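Local coordinates for protein salicylaldehyde dehydrogenase NahF (Pseudomonas putida, PDB 4JZ6) that probably catalyses the NAD+-dependent oxidation of salicylaldehyde to salicylate in naphthalene degradation, as a member of the aldehyde dehydrogenase family, at residues F37-P42 with S191-A196; I275-A280 with I433-R438; G427-D432 with H449-T454. All blocks are in the same frame, centred on the assembly; numbering follows the deposited sequence.

Contact 1 of 3, residues F37-P42 with S191-A196; sequences FERKHP and SEFSPA
Phe-37 and Arg-39, on the edge strand of the small N-terminal sheet, pack against Glu-192, Phe-193 and Pro-195 in the beta-alpha turn between strand 186-189 and helix 195-208. This turn belongs to a beta-alpha-beta crossover in the Rossmann-like, parallel part of the six-stranded sheet, as expected of the cofactor domain of an aldehyde dehydrogenase, and it illustrates how an edge strand can dock on a tight strand-to-helix turn. Arg-39 does most of the touching. Its chain bends at chi2 (51°), which lays CG and CD along the Phe-193 carbonyl, with CG 3.5 Å from Phe-193 O. The guanidinium then turns one face to the phenyl ring, whose CD1 stands 3.4 Å from Arg-39 NH1, near the rim of that face and with the two planes 71° apart. Beyond the turn, Arg-39 NH2 donates to the carbonyl oxygens of Val-345 and Glu-106, so the same side chain also reaches helix 96-107. With an alanine here, those two carbonyls would probably lose their donor and the Phe-193 ring the flat group beside it. Phe-37 comes in edge first, CE1 lying 3.8 Å from Glu-192 O, while its CZ meets Pro-195 CB at 4.3 Å. A water joins the backbones, donating both to Glu-38 O and to Glu-192 O. The turn itself is type I, and within it Ser-191 OG accepts from Phe-193 N (3.1 Å, 158°) to form an ST turn.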
loop_
_atom_site.group_PDB
_atom_site.type_symbol
_atom_site.label_atom_id
_atom_site.label_comp_id
_atom_site.label_asym_id
_atom_site.label_seq_id
_atom_site.Cartn_x
_atom_site.Cartn_y
_atom_site.Cartn_z
ATOM N N PHE A 37 -17.059 -5.462 29.937
ATOM C CA PHE A 37 -15.684 -5.345 30.403
ATOM C C PHE A 37 -15.502 -3.935 30.937
ATOM O O PHE A 37 -16.238 -3.025 30.551
ATOM C CB PHE A 37 -14.685 -5.630 29.277
ATOM C CG PHE A 37 -14.608 -4.547 28.232
ATOM C CD1 PHE A 37 -13.663 -3.536 28.323
ATOM C CD2 PHE A 37 -15.467 -4.555 27.147
ATOM C CE1 PHE A 37 -13.586 -2.545 27.354
ATOM C CE2 PHE A 37 -15.394 -3.571 26.173
ATOM C CZ PHE A 37 -14.450 -2.566 26.276
ATOM N N GLU A 38 -14.524 -3.747 31.816
ATOM C CA GLU A 38 -14.356 -2.454 32.470
ATOM C C GLU A 38 -13.045 -1.763 32.128
ATOM O O GLU A 38 -12.056 -2.406 31.782
ATOM C CB GLU A 38 -14.480 -2.604 33.986
ATOM C CG GLU A 38 -15.870 -2.998 34.457
ATOM C CD GLU A 38 -15.906 -3.331 35.930
ATOM O OE1 GLU A 38 -14.846 -3.724 36.470
ATOM O OE2 GLU A 38 -16.988 -3.197 36.546
ATOM N N ARG A 39 -13.066 -0.437 32.209
ATOM C CA ARG A 39 -11.857 0.365 32.161
ATOM C C ARG A 39 -11.672 0.941 33.556
ATOM O O ARG A 39 -12.333 1.914 33.927
ATOM C CB ARG A 39 -11.989 1.481 31.121
ATOM C CG ARG A 39 -10.912 2.557 31.186
ATOM C CD ARG A 39 -9.509 1.969 31.185
ATOM N NE ARG A 39 -8.472 2.998 31.105
ATOM C CZ ARG A 39 -7.217 2.821 31.515
ATOM N NH1 ARG A 39 -6.846 1.661 32.040
ATOM N NH2 ARG A 39 -6.331 3.803 31.408
ATOM N N LYS A 40 -10.806 0.315 34.348
ATOM C CA LYS A 40 -10.513 0.823 35.679
ATOM C C LYS A 40 -9.388 1.845 35.578
ATOM O O LYS A 40 -8.535 1.753 34.695
ATOM C CB LYS A 40 -10.099 -0.307 36.625
ATOM C CG LYS A 40 -11.122 -1.421 36.804
ATOM C CD LYS A 40 -10.501 -2.572 37.588
ATOM C CE LYS A 40 -11.399 -3.800 37.621
ATOM N NZ LYS A 40 -10.668 -4.997 38.144
ATOM N N HIS A 41 -9.400 2.824 36.476
ATOM C CA HIS A 41 -8.321 3.795 36.565
ATOM C C HIS A 41 -7.025 3.063 36.898
ATOM O O HIS A 41 -6.996 2.222 37.800
ATOM C CB HIS A 41 -8.642 4.826 37.645
ATOM C CG HIS A 41 -7.688 5.979 37.694
ATOM N ND1 HIS A 41 -6.569 5.986 38.497
ATOM C CD2 HIS A 41 -7.696 7.168 37.046
ATOM C CE1 HIS A 41 -5.927 7.131 38.343
ATOM N NE2 HIS A 41 -6.589 7.865 37.468
ATOM N N PRO A 42 -5.948 3.372 36.161
ATOM C CA PRO A 42 -4.684 2.641 36.302
ATOM C C PRO A 42 -3.988 2.794 37.664
ATOM O O PRO A 42 -3.139 1.964 37.982
ATOM C CB PRO A 42 -3.821 3.210 35.171
ATOM C CG PRO A 42 -4.411 4.531 34.870
ATOM C CD PRO A 42 -5.878 4.397 35.108
ATOM N N SER A 191 -10.799 1.266 21.466
ATOM C CA SER A 191 -9.780 0.809 22.404
ATOM C C SER A 191 -10.357 0.384 23.743
ATOM O O SER A 191 -11.313 0.983 24.246
ATOM C CB SER A 191 -8.741 1.897 22.640
ATOM O OG SER A 191 -7.894 1.528 23.711
ATOM N N GLU A 192 -9.746 -0.638 24.331
ATOM C CA GLU A 192 -10.198 -1.146 25.615
ATOM C C GLU A 192 -9.989 -0.121 26.730
ATOM O O GLU A 192 -10.666 -0.171 27.761
ATOM C CB GLU A 192 -9.484 -2.456 25.956
ATOM C CG GLU A 192 -7.996 -2.318 26.200
ATOM C CD GLU A 192 -7.158 -2.760 25.020
ATOM O OE1 GLU A 192 -7.583 -2.546 23.859
ATOM O OE2 GLU A 192 -6.071 -3.331 25.261
ATOM N N PHE A 193 -9.055 0.804 26.520
ATOM C CA PHE A 193 -8.734 1.816 27.522
ATOM C C PHE A 193 -9.568 3.086 27.342
ATOM O O PHE A 193 -9.597 3.961 28.218
ATOM C CB PHE A 193 -7.250 2.173 27.460
ATOM C CG PHE A 193 -6.333 1.014 27.716
ATOM C CD1 PHE A 193 -6.317 0.380 28.950
ATOM C CD2 PHE A 193 -5.471 0.572 26.729
ATOM C CE1 PHE A 193 -5.466 -0.684 29.191
ATOM C CE2 PHE A 193 -4.617 -0.491 26.961
ATOM C CZ PHE A 193 -4.614 -1.120 28.196
ATOM N N SER A 194 -10.242 3.184 26.201
ATOM C CA SER A 194 -10.989 4.387 25.862
ATOM C C SER A 194 -12.414 4.119 25.340
ATOM O O SER A 194 -12.810 4.677 24.315
ATOM C CB SER A 194 -10.183 5.201 24.844
ATOM O OG SER A 194 -11.034 5.888 23.950
ATOM N N PRO A 195 -13.204 3.285 26.045
ATOM C CA PRO A 195 -14.489 2.947 25.426
ATOM C C PRO A 195 -15.546 4.049 25.514
ATOM O O PRO A 195 -16.396 4.133 24.625
ATOM C CB PRO A 195 -14.933 1.710 26.207
ATOM C CG PRO A 195 -14.332 1.884 27.528
ATOM C CD PRO A 195 -13.005 2.550 27.307
ATOM N N ALA A 196 -15.508 4.872 26.555
ATOM C CA ALA A 196 -16.479 5.954 26.676
ATOM C C ALA A 196 -16.221 7.040 25.639
ATOM O O ALA A 196 -17.157 7.599 25.063
ATOM C CB ALA A 196 -16.468 6.541 28.074
HETATM O O HOH W 1 -10.071 -1.749 29.930
#

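Contact 2 of 3, residues I275-A280 with I433-R438; sequences IVLDDA and INRALR
Arg-435 reaches Asp-278 by leaving the helix with CG anti to the backbone N (chi1 172°) and then bending at chi3 (89°), which swings the guanidinium over the turn that follows strand 273-276. There Arg-435 NH2 makes a salt bridge to Asp-278 OD1, 3.0 Å away. The N-H points fairly well at the oxygen (155°) and the oxygen lies in the guanidinium plane, yet it is approached from above the carboxylate plane, so the two flat groups are steeply inclined instead of pairing side by side. Arg-435 NH2 also lies 3.2 Å from Asp-279 CB. The fold supplies this pairing: 273-276 and 425-429 are neighbouring parallel strands of an alpha/beta sheet, and helix 433-442 is the connection leaving the second, so a type I turn from Leu-277 to Ala-280 faces the first helical turn. Leu-277 CD1 slides past the arginine chain, 3.8 Å from Arg-435 NE and 4.2 Å from Ala-436 CA. Asp-279 OD2 accepts from Asp-432 N, just ahead of the helix, and a water donates to Asp-279 OD2 and accepts from Arg-435 NE, bridging the two. Elsewhere on this helix, Ile-433 and Leu-437 pack on Phe-494 and Leu-489 of the second subunit.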
loop_
_atom_site.group_PDB
_atom_site.type_symbol
_atom_site.label_atom_id
_atom_site.label_comp_id
_atom_site.label_asym_id
_atom_site.label_seq_id
_atom_site.Cartn_x
_atom_site.Cartn_y
_atom_site.Cartn_z
ATOM N N ILE A 275 16.867 16.667 16.495
ATOM C CA ILE A 275 18.274 16.897 16.186
ATOM C C ILE A 275 18.685 18.329 16.529
ATOM O O ILE A 275 18.189 19.297 15.939
ATOM C CB ILE A 275 18.584 16.625 14.707
ATOM C CG1 ILE A 275 18.166 15.201 14.326
ATOM C CG2 ILE A 275 20.059 16.853 14.434
ATOM C CD1 ILE A 275 18.367 14.864 12.870
ATOM N N VAL A 276 19.590 18.452 17.495
ATOM C CA VAL A 276 20.084 19.748 17.931
ATOM C C VAL A 276 21.525 19.908 17.474
ATOM O O VAL A 276 22.434 19.369 18.095
ATOM C CB VAL A 276 20.006 19.875 19.462
ATOM C CG1 VAL A 276 20.343 21.278 19.903
ATOM C CG2 VAL A 276 18.624 19.489 19.947
ATOM N N LEU A 277 21.726 20.636 16.378
ATOM C CA LEU A 277 23.059 20.810 15.795
ATOM C C LEU A 277 23.864 21.784 16.637
ATOM O O LEU A 277 23.325 22.389 17.560
ATOM C CB LEU A 277 22.969 21.296 14.344
ATOM C CG LEU A 277 22.079 20.471 13.404
ATOM C CD1 LEU A 277 21.808 21.214 12.120
ATOM C CD2 LEU A 277 22.693 19.120 13.106
ATOM N N ASP A 278 25.151 21.943 16.329
ATOM C CA ASP A 278 26.009 22.821 17.134
ATOM C C ASP A 278 25.603 24.283 16.947
ATOM O O ASP A 278 26.052 25.182 17.659
ATOM C CB ASP A 278 27.506 22.580 16.848
ATOM C CG ASP A 278 27.926 22.971 15.432
ATOM O OD1 ASP A 278 27.713 24.131 15.018
ATOM O OD2 ASP A 278 28.505 22.113 14.731
ATOM N N ASP A 279 24.705 24.472 15.992
ATOM C CA ASP A 279 24.301 25.760 15.473
ATOM C C ASP A 279 23.016 26.262 16.123
ATOM O O ASP A 279 22.614 27.402 15.922
ATOM C CB ASP A 279 24.024 25.564 13.988
ATOM C CG ASP A 279 24.127 26.828 13.214
ATOM O OD1 ASP A 279 24.690 27.802 13.743
ATOM O OD2 ASP A 279 23.658 26.847 12.070
ATOM N N ALA A 280 22.372 25.396 16.896
ATOM C CA ALA A 280 20.984 25.594 17.297
ATOM C C ALA A 280 20.725 26.785 18.221
ATOM O O ALA A 280 21.566 27.163 19.030
ATOM C CB ALA A 280 20.438 24.315 17.917
ATOM N N ILE A 433 19.861 27.381 8.298
ATOM C CA ILE A 433 18.769 26.584 7.774
ATOM C C ILE A 433 19.197 25.750 6.553
ATOM O O ILE A 433 18.705 24.630 6.352
ATOM C CB ILE A 433 17.516 27.454 7.499
ATOM C CG1 ILE A 433 16.731 27.668 8.799
ATOM C CG2 ILE A 433 16.600 26.793 6.479
ATOM C CD1 ILE A 433 16.869 29.031 9.401
ATOM N N ASN A 434 20.126 26.277 5.758
ATOM C CA ASN A 434 20.667 25.512 4.640
ATOM C C ASN A 434 21.191 24.185 5.140
ATOM O O ASN A 434 20.871 23.136 4.582
ATOM C CB ASN A 434 21.783 26.271 3.922
ATOM C CG ASN A 434 21.258 27.240 2.890
ATOM O OD1 ASN A 434 20.073 27.228 2.561
ATOM N ND2 ASN A 434 22.139 28.083 2.365
ATOM N N ARG A 435 21.977 24.232 6.209
ATOM C CA ARG A 435 22.462 23.006 6.820
ATOM C C ARG A 435 21.326 22.152 7.379
ATOM O O ARG A 435 21.214 20.969 7.048
ATOM C CB ARG A 435 23.471 23.288 7.921
ATOM C CG ARG A 435 23.826 22.034 8.682
ATOM C CD ARG A 435 25.160 22.159 9.363
ATOM N NE ARG A 435 25.040 22.711 10.706
ATOM C CZ ARG A 435 26.056 22.792 11.557
ATOM N NH1 ARG A 435 27.254 22.360 11.196
ATOM N NH2 ARG A 435 25.878 23.299 12.767
ATOM N N ALA A 436 20.491 22.747 8.228
ATOM C CA ALA A 436 19.371 22.028 8.826
ATOM C C ALA A 436 18.557 21.298 7.755
ATOM O O ALA A 436 18.094 20.176 7.967
ATOM C CB ALA A 436 18.491 22.983 9.618
ATOM N N LEU A 437 18.421 21.935 6.594
ATOM C CA LEU A 437 17.718 21.346 5.459
ATOM C C LEU A 437 18.430 20.113 4.902
ATOM O O LEU A 437 17.776 19.128 4.556
ATOM C CB LEU A 437 17.513 22.386 4.355
ATOM C CG LEU A 437 16.298 23.306 4.524
ATOM C CD1 LEU A 437 16.377 24.498 3.587
ATOM C CD2 LEU A 437 15.018 22.533 4.283
ATOM N N ARG A 438 19.761 20.172 4.817
ATOM C CA ARG A 438 20.563 19.035 4.360
ATOM C C ARG A 438 20.253 17.792 5.177
ATOM O O ARG A 438 19.906 16.743 4.630
ATOM C CB ARG A 438 22.061 19.326 4.476
ATOM C CG ARG A 438 22.597 20.359 3.524
ATOM C CD ARG A 438 24.109 20.344 3.573
ATOM N NE ARG A 438 24.667 21.682 3.727
ATOM C CZ ARG A 438 25.335 22.095 4.799
ATOM N NH1 ARG A 438 25.541 21.274 5.814
ATOM N NH2 ARG A 438 25.804 23.332 4.850
HETATM O O HOH W 2 22.360 24.260 11.046
#

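Contact 3 of 3, residues G427-D432 with H449-T454; sequences GVFGRD and HINGST. With SO4 (sulfate ion), chain E.
Strands 425-429 and 447-450 run parallel with Val-428 opposite Ile-450; Val-428 N donates to His-449 O (2.9 Å) and Val-428 O accepts from Asn-451 N (2.8 Å). The two strands are the ends of a beta-alpha-beta unit around helix 433-442. On the face that meets this helix, Val-428 CB touches Ile-450 CD1 at 4.0 Å. Asn-451 then breaks the strand with a positive phi (57°), in a type II turn. Its side chain folds back beside its own backbone N (chi1 -63°), which carries the amide to Gly-430: Asn-451 OD1 receives Gly-430 N at 3.0 Å, and Asn-451 ND2 gives a weak bond to Gly-430 O at 3.3 Å. The Phe-429 ring lies flat against the turn in a CH-pi contact, Asn-451 CA standing 3.6 Å from its centroid, only 6° off the normal. Beside it, a side chain on Gly-427 would run into Gly-452 O. Arg-431 turns its guanidinium edge to a sulfate ion, probably from the crystallisation liquor, that Ile-282 N and Asn-283 N also hold. His-449 and Ile-450 pair with a strand of the second subunit, continuing the sheet. Where the backbone ladder ends, therefore, an asparagine amide takes the place of the next peptide, receiving the N-H of buried Gly-430 and giving its carbonyl a weak bond.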
loop_
_atom_site.group_PDB
_atom_site.type_symbol
_atom_site.label_atom_id
_atom_site.label_comp_id
_atom_site.label_asym_id
_atom_site.label_seq_id
_atom_site.Cartn_x
_atom_site.Cartn_y
_atom_site.Cartn_z
ATOM N N GLY A 427 12.546 16.491 14.316
ATOM C CA GLY A 427 12.792 17.921 14.304
ATOM C C GLY A 427 14.273 18.191 14.173
ATOM O O GLY A 427 15.086 17.438 14.711
ATOM N N VAL A 428 14.630 19.253 13.456
ATOM C CA VAL A 428 16.036 19.606 13.272
ATOM C C VAL A 428 16.291 21.064 13.627
ATOM O O VAL A 428 15.847 21.962 12.916
ATOM C CB VAL A 428 16.495 19.379 11.817
ATOM C CG1 VAL A 428 17.966 19.696 11.683
ATOM C CG2 VAL A 428 16.200 17.954 11.369
ATOM N N PHE A 429 17.016 21.302 14.717
ATOM C CA PHE A 429 17.311 22.671 15.137
ATOM C C PHE A 429 18.711 23.148 14.758
ATOM O O PHE A 429 19.715 22.565 15.165
ATOM C CB PHE A 429 17.088 22.844 16.637
ATOM C CG PHE A 429 15.684 23.224 16.998
ATOM C CD1 PHE A 429 15.364 24.539 17.292
ATOM C CD2 PHE A 429 14.681 22.268 17.040
ATOM C CE1 PHE A 429 14.073 24.891 17.626
ATOM C CE2 PHE A 429 13.388 22.616 17.367
ATOM C CZ PHE A 429 13.083 23.930 17.660
ATOM N N GLY A 430 18.762 24.225 13.986
ATOM C CA GLY A 430 20.020 24.836 13.605
ATOM C C GLY A 430 19.779 26.237 13.087
ATOM O O GLY A 430 18.820 26.473 12.354
ATOM N N ARG A 431 20.637 27.175 13.470
ATOM C CA ARG A 431 20.509 28.547 12.990
ATOM C C ARG A 431 20.790 28.694 11.487
ATOM O O ARG A 431 20.191 29.547 10.832
ATOM C CB ARG A 431 21.374 29.499 13.817
ATOM C CG ARG A 431 20.780 29.830 15.171
ATOM C CD ARG A 431 21.580 30.894 15.898
ATOM N NE ARG A 431 20.777 31.530 16.939
ATOM C CZ ARG A 431 20.856 31.240 18.234
ATOM N NH1 ARG A 431 21.717 30.321 18.663
ATOM N NH2 ARG A 431 20.074 31.875 19.099
ATOM N N ASP A 432 21.704 27.878 10.955
ATOM C CA ASP A 432 21.914 27.767 9.506
ATOM C C ASP A 432 20.861 26.818 8.966
ATOM O O ASP A 432 20.949 25.603 9.152
ATOM C CB ASP A 432 23.326 27.246 9.204
ATOM C CG ASP A 432 23.610 27.060 7.709
ATOM O OD1 ASP A 432 22.687 27.094 6.863
ATOM O OD2 ASP A 432 24.800 26.850 7.388
ATOM N N HIS A 449 10.633 18.558 10.816
ATOM C CA HIS A 449 10.308 19.930 11.195
ATOM C C HIS A 449 11.548 20.765 11.472
ATOM O O HIS A 449 12.238 20.565 12.479
ATOM C CB HIS A 449 9.352 19.940 12.386
ATOM C CG HIS A 449 8.085 19.193 12.124
ATOM N ND1 HIS A 449 7.162 19.602 11.185
ATOM C CD2 HIS A 449 7.601 18.045 12.653
ATOM C CE1 HIS A 449 6.158 18.748 11.155
ATOM N NE2 HIS A 449 6.396 17.794 12.037
ATOM N N ILE A 450 11.831 21.697 10.566
ATOM C CA ILE A 450 13.018 22.537 10.687
ATOM C C ILE A 450 12.786 23.620 11.734
ATOM O O ILE A 450 11.949 24.509 11.557
ATOM C CB ILE A 450 13.410 23.172 9.347
ATOM C CG1 ILE A 450 13.602 22.090 8.277
ATOM C CG2 ILE A 450 14.661 24.011 9.511
ATOM C CD1 ILE A 450 14.545 20.970 8.676
ATOM N N ASN A 451 13.538 23.525 12.825
ATOM C CA ASN A 451 13.339 24.372 13.994
ATOM C C ASN A 451 11.911 24.259 14.550
ATOM O O ASN A 451 11.297 25.250 14.939
ATOM C CB ASN A 451 13.726 25.818 13.687
ATOM C CG ASN A 451 15.196 25.965 13.354
ATOM O OD1 ASN A 451 16.058 25.479 14.082
ATOM N ND2 ASN A 451 15.489 26.629 12.246
ATOM N N GLY A 452 11.401 23.032 14.586
ATOM C CA GLY A 452 10.102 22.756 15.169
ATOM C C GLY A 452 10.111 21.489 16.005
ATOM O O GLY A 452 11.054 20.702 15.932
ATOM N N SER A 453 9.066 21.285 16.802
ATOM C CA SER A 453 8.983 20.089 17.635
ATOM C C SER A 453 8.697 18.856 16.786
ATOM O O SER A 453 8.382 18.971 15.600
ATOM C CB SER A 453 7.897 20.248 18.702
ATOM O OG SER A 453 6.609 19.974 18.174
ATOM N N THR A 454 8.792 17.679 17.399
ATOM C CA THR A 454 8.458 16.432 16.710
ATOM C C THR A 454 6.965 16.133 16.763
ATOM O O THR A 454 6.489 15.233 16.077
ATOM C CB THR A 454 9.182 15.218 17.327
ATOM O OG1 THR A 454 8.545 14.858 18.565
ATOM C CG2 THR A 454 10.666 15.517 17.547
HETATM S S SO4 E . 20.985 30.428 22.491
HETATM O O1 SO4 E . 22.223 30.354 23.265
HETATM O O2 SO4 E . 20.985 31.666 21.715
HETATM O O3 SO4 E . 20.936 29.284 21.587
HETATM O O4 SO4 E . 19.819 30.408 23.377
#

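Overall arrangement
From the N terminus, contact 1 comes first and stands alone: it closes a loop of 148 residues, docking the small N-terminal sheet on a strand-to-helix turn at the end of the six-stranded sheet, and is complete before contact 2 opens. Contact 2 spans a loop of similar length, from residues 275-280 to 433-438. Contact 3 starts inside that loop, at 427-432, and ends beyond it, at 449-454, so the two cross; its own loop of 16 residues is mostly helix 433-442. Their centres are about 7 Å apart, and strands 273-276, 425-429 and 447-450 lie consecutively in one sheet that reaches the second subunit. Contact 1 lies on the opposite side of the chain's centre, its centre about 43 and 37 Å from those of contacts 2 and 3.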